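Local coordinates for protein hydroquinone dioxygenase large subunit (PDB 4ZXA) that probably catalyses, as the large subunit of a two-subunit iron(II)-dependent dioxygenase, the ring-opening oxidation of hydroquinone, at residues 65-70 with 139-144; 202-207 with 214-219; 267-272 with 307-312. All blocks are in the same frame, centred on the assembly; numbering follows the deposited sequence.

Contact 1: residues 65-70 with 139-144; sequences IFLRAM and ATFDPF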
loop_
_atom_site.group_PDB
_atom_site.type_symbol
_atom_site.label_atom_id
_atom_site.label_comp_id
_atom_site.label_asym_id
_atom_site.label_seq_id
_atom_site.Cartn_x
_atom_site.Cartn_y
_atom_site.Cartn_z
ATOM N N ILE E 65 -3.498 -5.615 4.329
ATOM C CA ILE E 65 -4.275 -4.403 4.076
ATOM C C ILE E 65 -5.775 -4.708 4.087
ATOM O O ILE E 65 -6.557 -4.021 4.768
ATOM C CB ILE E 65 -3.822 -3.712 2.762
ATOM C CG1 ILE E 65 -2.373 -3.237 2.920
ATOM C CG2 ILE E 65 -4.719 -2.557 2.394
ATOM C CD1 ILE E 65 -1.821 -2.554 1.702
ATOM N N PHE E 66 -6.156 -5.767 3.372
ATOM C CA PHE E 66 -7.552 -6.182 3.294
ATOM C C PHE E 66 -8.146 -6.505 4.652
ATOM O O PHE E 66 -9.238 -6.039 4.975
ATOM C CB PHE E 66 -7.720 -7.401 2.393
ATOM C CG PHE E 66 -9.149 -7.760 2.136
ATOM C CD1 PHE E 66 -9.807 -8.673 2.945
ATOM C CD2 PHE E 66 -9.840 -7.180 1.083
ATOM C CE1 PHE E 66 -11.144 -9.010 2.709
ATOM C CE2 PHE E 66 -11.180 -7.513 0.832
ATOM C CZ PHE E 66 -11.827 -8.430 1.643
ATOM N N LEU E 67 -7.440 -7.317 5.435
ATOM C CA LEU E 67 -7.940 -7.718 6.750
ATOM C C LEU E 67 -8.065 -6.555 7.730
ATOM O O LEU E 67 -9.062 -6.472 8.448
ATOM C CB LEU E 67 -7.092 -8.834 7.362
ATOM C CG LEU E 67 -7.215 -10.143 6.584
ATOM C CD1 LEU E 67 -6.112 -11.091 6.989
ATOM C CD2 LEU E 67 -8.607 -10.760 6.794
ATOM N N ARG E 68 -7.081 -5.659 7.771
ATOM C CA ARG E 68 -7.186 -4.515 8.673
ATOM C C ARG E 68 -8.429 -3.700 8.310
ATOM O O ARG E 68 -9.179 -3.246 9.195
ATOM C CB ARG E 68 -5.942 -3.625 8.607
ATOM C CG ARG E 68 -4.642 -4.316 8.974
ATOM C CD ARG E 68 -3.504 -3.310 9.154
ATOM N NE ARG E 68 -2.204 -3.975 9.150
ATOM C CZ ARG E 68 -1.375 -3.999 8.110
ATOM N NH1 ARG E 68 -1.691 -3.372 6.978
ATOM N NH2 ARG E 68 -0.223 -4.646 8.212
ATOM N N ALA E 69 -8.662 -3.538 7.010
ATOM C CA ALA E 69 -9.792 -2.734 6.540
ATOM C C ALA E 69 -11.116 -3.363 6.923
ATOM O O ALA E 69 -11.985 -2.690 7.460
ATOM C CB ALA E 69 -9.729 -2.527 5.039
ATOM N N MET E 70 -11.264 -4.659 6.665
ATOM C CA MET E 70 -12.535 -5.336 6.912
ATOM C C MET E 70 -12.767 -5.422 8.399
ATOM O O MET E 70 -13.909 -5.343 8.872
ATOM C CB MET E 70 -12.573 -6.745 6.300
ATOM C CG MET E 70 -13.851 -7.512 6.651
ATOM S SD MET E 70 -14.114 -8.987 5.645
ATOM C CE MET E 70 -14.464 -8.214 4.050
ATOM N N ALA E 139 -3.444 -17.457 13.089
ATOM C CA ALA E 139 -3.176 -17.286 14.520
ATOM C C ALA E 139 -2.022 -16.330 14.753
ATOM O O ALA E 139 -1.742 -15.940 15.883
ATOM C CB ALA E 139 -2.870 -18.627 15.159
ATOM N N THR E 140 -1.383 -15.934 13.666
ATOM C CA THR E 140 -0.131 -15.231 13.718
ATOM C C THR E 140 -0.343 -13.733 13.406
ATOM O O THR E 140 0.589 -12.938 13.446
ATOM C CB THR E 140 0.827 -15.908 12.715
ATOM O OG1 THR E 140 2.186 -15.812 13.157
ATOM C CG2 THR E 140 0.665 -15.320 11.337
ATOM N N PHE E 141 -1.587 -13.356 13.132
ATOM C CA PHE E 141 -1.908 -12.012 12.654
ATOM C C PHE E 141 -3.126 -11.400 13.358
ATOM O O PHE E 141 -4.214 -11.970 13.360
ATOM C CB PHE E 141 -2.142 -12.048 11.133
ATOM C CG PHE E 141 -2.442 -10.705 10.517
ATOM C CD1 PHE E 141 -1.426 -9.777 10.313
ATOM C CD2 PHE E 141 -3.731 -10.382 10.104
ATOM C CE1 PHE E 141 -1.686 -8.534 9.735
ATOM C CE2 PHE E 141 -3.999 -9.147 9.525
ATOM C CZ PHE E 141 -2.967 -8.217 9.343
ATOM N N ASP E 142 -2.932 -10.219 13.932
ATOM C CA ASP E 142 -3.993 -9.486 14.607
ATOM C C ASP E 142 -4.308 -8.220 13.814
ATOM O O ASP E 142 -3.569 -7.242 13.881
ATOM C CB ASP E 142 -3.550 -9.147 16.031
ATOM C CG ASP E 142 -4.443 -8.109 16.707
ATOM O OD1 ASP E 142 -5.580 -7.855 16.256
ATOM O OD2 ASP E 142 -3.996 -7.548 17.719
ATOM N N PRO E 143 -5.423 -8.234 13.071
ATOM C CA PRO E 143 -5.889 -7.159 12.179
ATOM C C PRO E 143 -6.160 -5.827 12.898
ATOM O O PRO E 143 -6.328 -4.803 12.232
ATOM C CB PRO E 143 -7.218 -7.703 11.624
ATOM C CG PRO E 143 -7.250 -9.126 11.975
ATOM C CD PRO E 143 -6.418 -9.304 13.200
ATOM N N PHE E 144 -6.205 -5.848 14.227
ATOM C CA PHE E 144 -6.500 -4.652 15.008
ATOM C C PHE E 144 -5.245 -3.937 15.529
ATOM O O PHE E 144 -5.335 -2.915 16.206
ATOM C CB PHE E 144 -7.381 -5.032 16.186
ATOM C CG PHE E 144 -8.766 -4.475 16.115
ATOM C CD1 PHE E 144 -9.855 -5.265 16.445
ATOM C CD2 PHE E 144 -8.978 -3.156 15.753
ATOM C CE1 PHE E 144 -11.123 -4.757 16.395
ATOM C CE2 PHE E 144 -10.259 -2.633 15.711
ATOM C CZ PHE E 144 -11.326 -3.437 16.033
#
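The ring of Phe141 meets helix 63-75 with its CE2 corner: Leu67 CB lies at the ring edge, near the ring plane, 3.8 Å from CE2, while the aliphatic CG of Arg68 approaches CZ obliquely at 4.3 Å. The second flat group, the Arg68 guanidinium, also lies obliquely to Phe141 CZ, neither face-on nor edge-on. The arrangement is loop-on-helix packing within the N-terminal family region, in which the irregular chain after helix 122-136 folds back over one side of helix 63-75. Phe141 reaches the helix because its CG stands anti to the backbone N (chi1 -178°), sending the ring out from the loop. Leucine suits the facing position: its CB and its CD1 branch both touch CE2, the methyl also at 3.8 Å, and the side chain extends further to Leu133 and Trp136, so it packs between helix 63-75, helix 122-136 and the loop. Phe141 in turn leans on Ala153, further along the same loop.

The puckered pyrrolidine of Pro143 sits beside the helix backbone, with its CB 3.9 Å from the carbonyl oxygen of Leu67. The CA atoms of Arg68 and Pro143 are 4.6 Å apart, and a compact ring is consistent with so close an approach. The methylenes of Arg68 touch Pro143 O as well as the phenyl ring, and its NH2 makes a long, weak ion pair with Asp64. Pro143 O is hydrogen-bonded by Arg72, one turn further along the helix.

Around the proline the chain makes an Asx turn, in which Asp142 OD1, also salt-bridged to Arg167, accepts from Phe144 N. That bond measures 2.9 Å from Phe144 N to Asp142 OD1, and the donor comes from above the carboxylate, 54° out of its plane.

Contact 2: residues 202-207 with 214-219; sequences PEVHAA and LHAFSL
Val204 and Ala216 meet methyl to methyl, CG2 of the valine 4.1 Å from CB of the alanine, where the short strands 203-206 and 216-218 run past each other in nearly opposite directions. They do not form a beta hairpin bonded to itself; residues of both segments instead pair in an antiparallel ladder with a strand of the hydroquinone dioxygenase small subunit, so that the sheet continues across the subunit interface. What joins the two segments directly is side-chain packing.

Val204 is branched at CB and serves two partners at once. Its CG1 stands anti to the backbone N (chi1 170°) and reaches Leu214 CB at 4.1 Å, while CG2 turns to Ala216. Leu214 crosses the valine at a slant and also packs on Phe94 of the small subunit. The small Ala216 suits a place between Val204 and Pro202, where a single methyl touches both: Pro202 CG is likewise 4.1 Å from the alanine CB, which touches Cys130 of the small subunit as well. The proline ring lies closer still to the backbone: CG is 3.6 Å from Phe217 C, and CD the same distance from Ser218 N.

Phe217 directs its CB away from the other strand and packs on Met175 and Leu184. Ser218 ends the strand and begins the next helix as its N-cap, OG accepting from Lys221 N. Glu203 and His205, two residues apart and hence on one side of their strand, also point away; the imidazole meets the ring of Tyr121 of the small subunit with the planes at about 45°. His205 NE2 donates to Glu203 OE1 at 3.2 Å, on the anti side of the carboxylate and 27° out of its plane.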
loop_
_atom_site.group_PDB
_atom_site.type_symbol
_atom_site.label_atom_id
_atom_site.label_comp_id
_atom_site.label_asym_id
_atom_site.label_seq_id
_atom_site.Cartn_x
_atom_site.Cartn_y
_atom_site.Cartn_z
ATOM N N PRO E 202 -6.838 9.738 39.525
ATOM C CA PRO E 202 -7.202 10.943 40.279
ATOM C C PRO E 202 -7.650 10.537 41.684
ATOM O O PRO E 202 -8.050 9.384 41.885
ATOM C CB PRO E 202 -8.417 11.492 39.519
ATOM C CG PRO E 202 -8.606 10.621 38.315
ATOM C CD PRO E 202 -7.873 9.354 38.549
ATOM N N GLU E 203 -7.590 11.458 42.638
ATOM C CA GLU E 203 -8.054 11.159 43.986
ATOM C C GLU E 203 -9.505 11.566 44.125
ATOM O O GLU E 203 -9.879 12.719 43.839
ATOM C CB GLU E 203 -7.195 11.860 45.048
ATOM C CG GLU E 203 -5.852 11.160 45.328
ATOM C CD GLU E 203 -4.932 11.926 46.301
ATOM O OE1 GLU E 203 -5.415 12.825 47.035
ATOM O OE2 GLU E 203 -3.717 11.617 46.324
ATOM N N VAL E 204 -10.327 10.607 44.546
ATOM C CA VAL E 204 -11.722 10.883 44.864
ATOM C C VAL E 204 -11.955 10.890 46.375
ATOM O O VAL E 204 -11.730 9.880 47.056
ATOM C CB VAL E 204 -12.654 9.840 44.254
ATOM C CG1 VAL E 204 -14.077 10.019 44.808
ATOM C CG2 VAL E 204 -12.625 9.931 42.743
ATOM N N HIS E 205 -12.425 12.025 46.890
ATOM C CA HIS E 205 -12.710 12.163 48.319
ATOM C C HIS E 205 -14.204 12.344 48.602
ATOM O O HIS E 205 -14.766 13.442 48.489
ATOM C CB HIS E 205 -11.876 13.295 48.921
ATOM C CG HIS E 205 -10.399 13.034 48.888
ATOM N ND1 HIS E 205 -9.804 12.033 49.628
ATOM C CD2 HIS E 205 -9.399 13.632 48.196
ATOM C CE1 HIS E 205 -8.503 12.030 49.398
ATOM N NE2 HIS E 205 -8.231 12.993 48.535
ATOM N N ALA E 206 -14.847 11.243 48.962
ATOM C CA ALA E 206 -16.274 11.261 49.207
ATOM C C ALA E 206 -16.554 11.769 50.610
ATOM O O ALA E 206 -16.015 11.251 51.582
ATOM C CB ALA E 206 -16.861 9.875 49.016
ATOM N N ALA E 207 -17.392 12.794 50.706
ATOM C CA ALA E 207 -17.931 13.206 51.990
ATOM C C ALA E 207 -18.735 12.050 52.584
ATOM O O ALA E 207 -19.270 11.217 51.848
ATOM C CB ALA E 207 -18.804 14.424 51.825
ATOM N N LEU E 214 -19.260 9.911 43.525
ATOM C CA LEU E 214 -18.393 10.740 42.707
ATOM C C LEU E 214 -17.493 9.851 41.874
ATOM O O LEU E 214 -17.064 8.789 42.331
ATOM C CB LEU E 214 -17.573 11.709 43.563
ATOM C CG LEU E 214 -18.356 12.876 44.166
ATOM C CD1 LEU E 214 -17.498 13.665 45.149
ATOM C CD2 LEU E 214 -18.906 13.785 43.083
ATOM N N HIS E 215 -17.205 10.291 40.654
ATOM C CA HIS E 215 -16.520 9.437 39.699
ATOM C C HIS E 215 -15.482 10.174 38.878
ATOM O O HIS E 215 -15.735 11.245 38.334
ATOM C CB HIS E 215 -17.538 8.746 38.777
ATOM C CG HIS E 215 -18.598 7.994 39.517
ATOM N ND1 HIS E 215 -18.365 6.769 40.102
ATOM C CD2 HIS E 215 -19.891 8.299 39.781
ATOM C CE1 HIS E 215 -19.470 6.345 40.690
ATOM N NE2 HIS E 215 -20.411 7.254 40.509
ATOM N N ALA E 216 -14.309 9.575 38.784
ATOM C CA ALA E 216 -13.211 10.156 38.033
ATOM C C ALA E 216 -12.190 9.061 37.781
ATOM O O ALA E 216 -11.906 8.266 38.672
ATOM C CB ALA E 216 -12.595 11.289 38.822
ATOM N N PHE E 217 -11.654 8.999 36.565
ATOM C CA PHE E 217 -10.586 8.041 36.256
ATOM C C PHE E 217 -9.527 8.708 35.402
ATOM O O PHE E 217 -9.714 9.833 34.941
ATOM C CB PHE E 217 -11.133 6.798 35.536
ATOM C CG PHE E 217 -11.635 7.072 34.137
ATOM C CD1 PHE E 217 -12.816 7.764 33.932
ATOM C CD2 PHE E 217 -10.934 6.628 33.037
ATOM C CE1 PHE E 217 -13.284 8.024 32.648
ATOM C CE2 PHE E 217 -11.396 6.870 31.755
ATOM C CZ PHE E 217 -12.575 7.573 31.559
ATOM N N SER E 218 -8.408 8.031 35.191
ATOM C CA SER E 218 -7.388 8.587 34.322
ATOM C C SER E 218 -7.607 8.135 32.895
ATOM O O SER E 218 -7.414 6.969 32.562
ATOM C CB SER E 218 -5.990 8.195 34.776
ATOM O OG SER E 218 -5.047 8.533 33.781
ATOM N N LEU E 219 -8.008 9.078 32.056
ATOM C CA LEU E 219 -8.212 8.810 30.649
ATOM C C LEU E 219 -6.893 8.466 29.914
ATOM O O LEU E 219 -6.870 7.579 29.068
ATOM C CB LEU E 219 -8.931 9.994 29.994
ATOM C CG LEU E 219 -9.226 9.901 28.494
ATOM C CD1 LEU E 219 -10.220 8.768 28.189
ATOM C CD2 LEU E 219 -9.729 11.242 27.950
#

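Contact 3: residues 267-272 with 307-312; sequences MSDEIV and STKRSM
Asp269 OD2 and Lys309 NZ form a salt bridge of 2.9 Å, the ammonium coming from above the carboxylate plane. On the opposite face Ser268 OG donates to the same oxygen at 2.7 Å, so two donors grip OD2. The small hydroxyl works both ways, since Met312 N donates to Ser268 OG at 3.0 Å. Met312 O receives two backbone donors, Met267 N at 2.8 Å and Ser268 N at 3.1 Å.

Lysine suits its site by length: the chain of Lys309 runs extended to CE and bends at chi4 (-69°), which lets NZ also donate to Arg310 O, nearly along the C=O axis. Replacing Asp269 by an alanine is likely to leave the Lys309 ammonium without its countercharge and the Ser268 hydroxyl without the acceptor it donates to.

These segments link the two antiparallel sheets of the cupin fold, for the chain turns a corner at Thr308 and Lys309 between strands 301-307 and 310-318. Inside the corner Ser311 OG donates to Ser307 OG at 2.9 Å and touches Ile271 CG1 at 3.4 Å, and water 1 donates to both Glu270 O and Lys309 O.

Further out, the small subunit holds the ion pair from its own side: its Thr12 bonds Lys309 NZ, and the backbone N of its Val13 donates to Asp269 OD1.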
loop_
_atom_site.group_PDB
_atom_site.type_symbol
_atom_site.label_atom_id
_atom_site.label_comp_id
_atom_site.label_asym_id
_atom_site.label_seq_id
_atom_site.Cartn_x
_atom_site.Cartn_y
_atom_site.Cartn_z
ATOM N N MET E 267 -4.856 14.644 21.318
ATOM C CA MET E 267 -4.505 14.746 22.735
ATOM C C MET E 267 -3.021 14.535 23.022
ATOM O O MET E 267 -2.464 15.173 23.919
ATOM C CB MET E 267 -5.376 13.826 23.601
ATOM C CG MET E 267 -6.797 14.322 23.738
ATOM S SD MET E 267 -7.816 13.337 24.855
ATOM C CE MET E 267 -7.524 11.692 24.229
ATOM N N SER E 268 -2.385 13.647 22.262
ATOM C CA SER E 268 -0.947 13.430 22.394
ATOM C C SER E 268 -0.283 13.278 21.036
ATOM O O SER E 268 -0.914 12.839 20.081
ATOM C CB SER E 268 -0.653 12.189 23.231
ATOM O OG SER E 268 -0.459 11.061 22.402
ATOM N N ASP E 269 0.987 13.657 20.959
ATOM C CA ASP E 269 1.791 13.449 19.769
ATOM C C ASP E 269 1.222 14.164 18.543
ATOM O O ASP E 269 0.810 15.323 18.648
ATOM C CB ASP E 269 1.997 11.952 19.546
ATOM C CG ASP E 269 2.706 11.303 20.730
ATOM O OD1 ASP E 269 3.918 11.572 20.904
ATOM O OD2 ASP E 269 2.061 10.559 21.511
ATOM N N GLU E 270 1.213 13.493 17.391
ATOM C CA GLU E 270 0.698 14.110 16.176
ATOM C C GLU E 270 0.207 13.100 15.157
ATOM O O GLU E 270 0.694 11.974 15.102
ATOM C CB GLU E 270 1.736 15.050 15.537
ATOM C CG GLU E 270 2.970 14.358 14.940
ATOM C CD GLU E 270 3.901 15.320 14.185
ATOM O OE1 GLU E 270 3.719 16.554 14.280
ATOM O OE2 GLU E 270 4.829 14.843 13.490
ATOM N N ILE E 271 -0.761 13.534 14.353
ATOM C CA ILE E 271 -1.310 12.762 13.246
ATOM C C ILE E 271 -1.376 13.636 11.992
ATOM O O ILE E 271 -1.679 14.840 12.066
ATOM C CB ILE E 271 -2.745 12.238 13.572
ATOM C CG1 ILE E 271 -2.726 11.286 14.780
ATOM C CG2 ILE E 271 -3.367 11.555 12.352
ATOM C CD1 ILE E 271 -4.091 10.769 15.194
ATOM N N VAL E 272 -1.098 13.044 10.834
ATOM C CA VAL E 272 -1.254 13.779 9.584
ATOM C C VAL E 272 -2.443 13.283 8.747
ATOM O O VAL E 272 -2.581 12.082 8.461
ATOM C CB VAL E 272 0.024 13.746 8.734
ATOM C CG1 VAL E 272 -0.226 14.413 7.368
ATOM C CG2 VAL E 272 1.150 14.418 9.466
ATOM N N SER E 307 0.004 8.227 11.562
ATOM C CA SER E 307 0.463 8.492 12.913
ATOM C C SER E 307 1.679 7.638 13.183
ATOM O O SER E 307 1.563 6.438 13.422
ATOM C CB SER E 307 -0.651 8.213 13.926
ATOM O OG SER E 307 -0.215 8.447 15.262
ATOM N N THR E 308 2.849 8.253 13.114
ATOM C CA THR E 308 4.086 7.495 13.234
ATOM C C THR E 308 4.223 6.855 14.606
ATOM O O THR E 308 4.547 5.681 14.700
ATOM C CB THR E 308 5.326 8.350 12.950
ATOM O OG1 THR E 308 5.279 8.835 11.601
ATOM C CG2 THR E 308 6.552 7.513 13.119
ATOM N N LYS E 309 3.981 7.629 15.662
ATOM C CA LYS E 309 3.947 7.063 16.999
ATOM C C LYS E 309 2.506 6.874 17.455
ATOM O O LYS E 309 1.669 7.740 17.225
ATOM C CB LYS E 309 4.676 7.962 18.013
ATOM C CG LYS E 309 4.454 7.508 19.452
ATOM C CD LYS E 309 5.235 8.334 20.459
ATOM C CE LYS E 309 4.971 7.904 21.915
ATOM N NZ LYS E 309 3.590 8.225 22.387
ATOM N N ARG E 310 2.221 5.750 18.104
ATOM C CA ARG E 310 0.933 5.563 18.756
ATOM C C ARG E 310 0.567 6.832 19.519
ATOM O O ARG E 310 1.275 7.219 20.457
ATOM C CB ARG E 310 0.986 4.376 19.715
ATOM C CG ARG E 310 -0.315 3.578 19.838
ATOM C CD ARG E 310 -0.156 2.495 20.897
ATOM N NE ARG E 310 -1.278 1.574 21.016
ATOM C CZ ARG E 310 -1.482 0.545 20.196
ATOM N NH1 ARG E 310 -0.654 0.321 19.176
ATOM N NH2 ARG E 310 -2.522 -0.257 20.390
ATOM N N SER E 311 -0.543 7.463 19.125
ATOM C CA SER E 311 -0.974 8.732 19.697
ATOM C C SER E 311 -2.417 8.705 20.203
ATOM O O SER E 311 -3.234 7.899 19.761
ATOM C CB SER E 311 -0.828 9.852 18.670
ATOM O OG SER E 311 -1.606 9.582 17.520
ATOM N N MET E 312 -2.730 9.619 21.115
ATOM C CA MET E 312 -4.051 9.651 21.704
ATOM C C MET E 312 -4.897 10.647 20.948
ATOM O O MET E 312 -4.580 11.840 20.916
ATOM C CB MET E 312 -3.960 10.030 23.173
ATOM C CG MET E 312 -3.027 9.129 23.962
ATOM S SD MET E 312 -3.149 9.501 25.720
ATOM C CE MET E 312 -2.159 8.167 26.415
HETATM O O HOH W 1 2.489 10.281 16.357
#

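The three contacts follow one another along the chain without interlocking. Contact 3 lies nearest the active site: the side chain of Ile271 is about 7 Å from the bound 4-hydroxybenzonitrile and about 11 Å from the cadmium ion, which His256, Asn258, Glu262 and His303 surround. Contact 1 stands further off, the side chain of Arg68 being about 12 Å from the ligand, and its nearest atoms come within about 6 Å of contact 3 without touching it. Contact 2 is peripheral, 37 Å from contact 1 between centres, yet it meets contact 3 where Leu219 CD2 packs on Met267 SD at 4.2 Å. Contacts 2 and 3 both border the small subunit, whereas contact 1 touches no other chain.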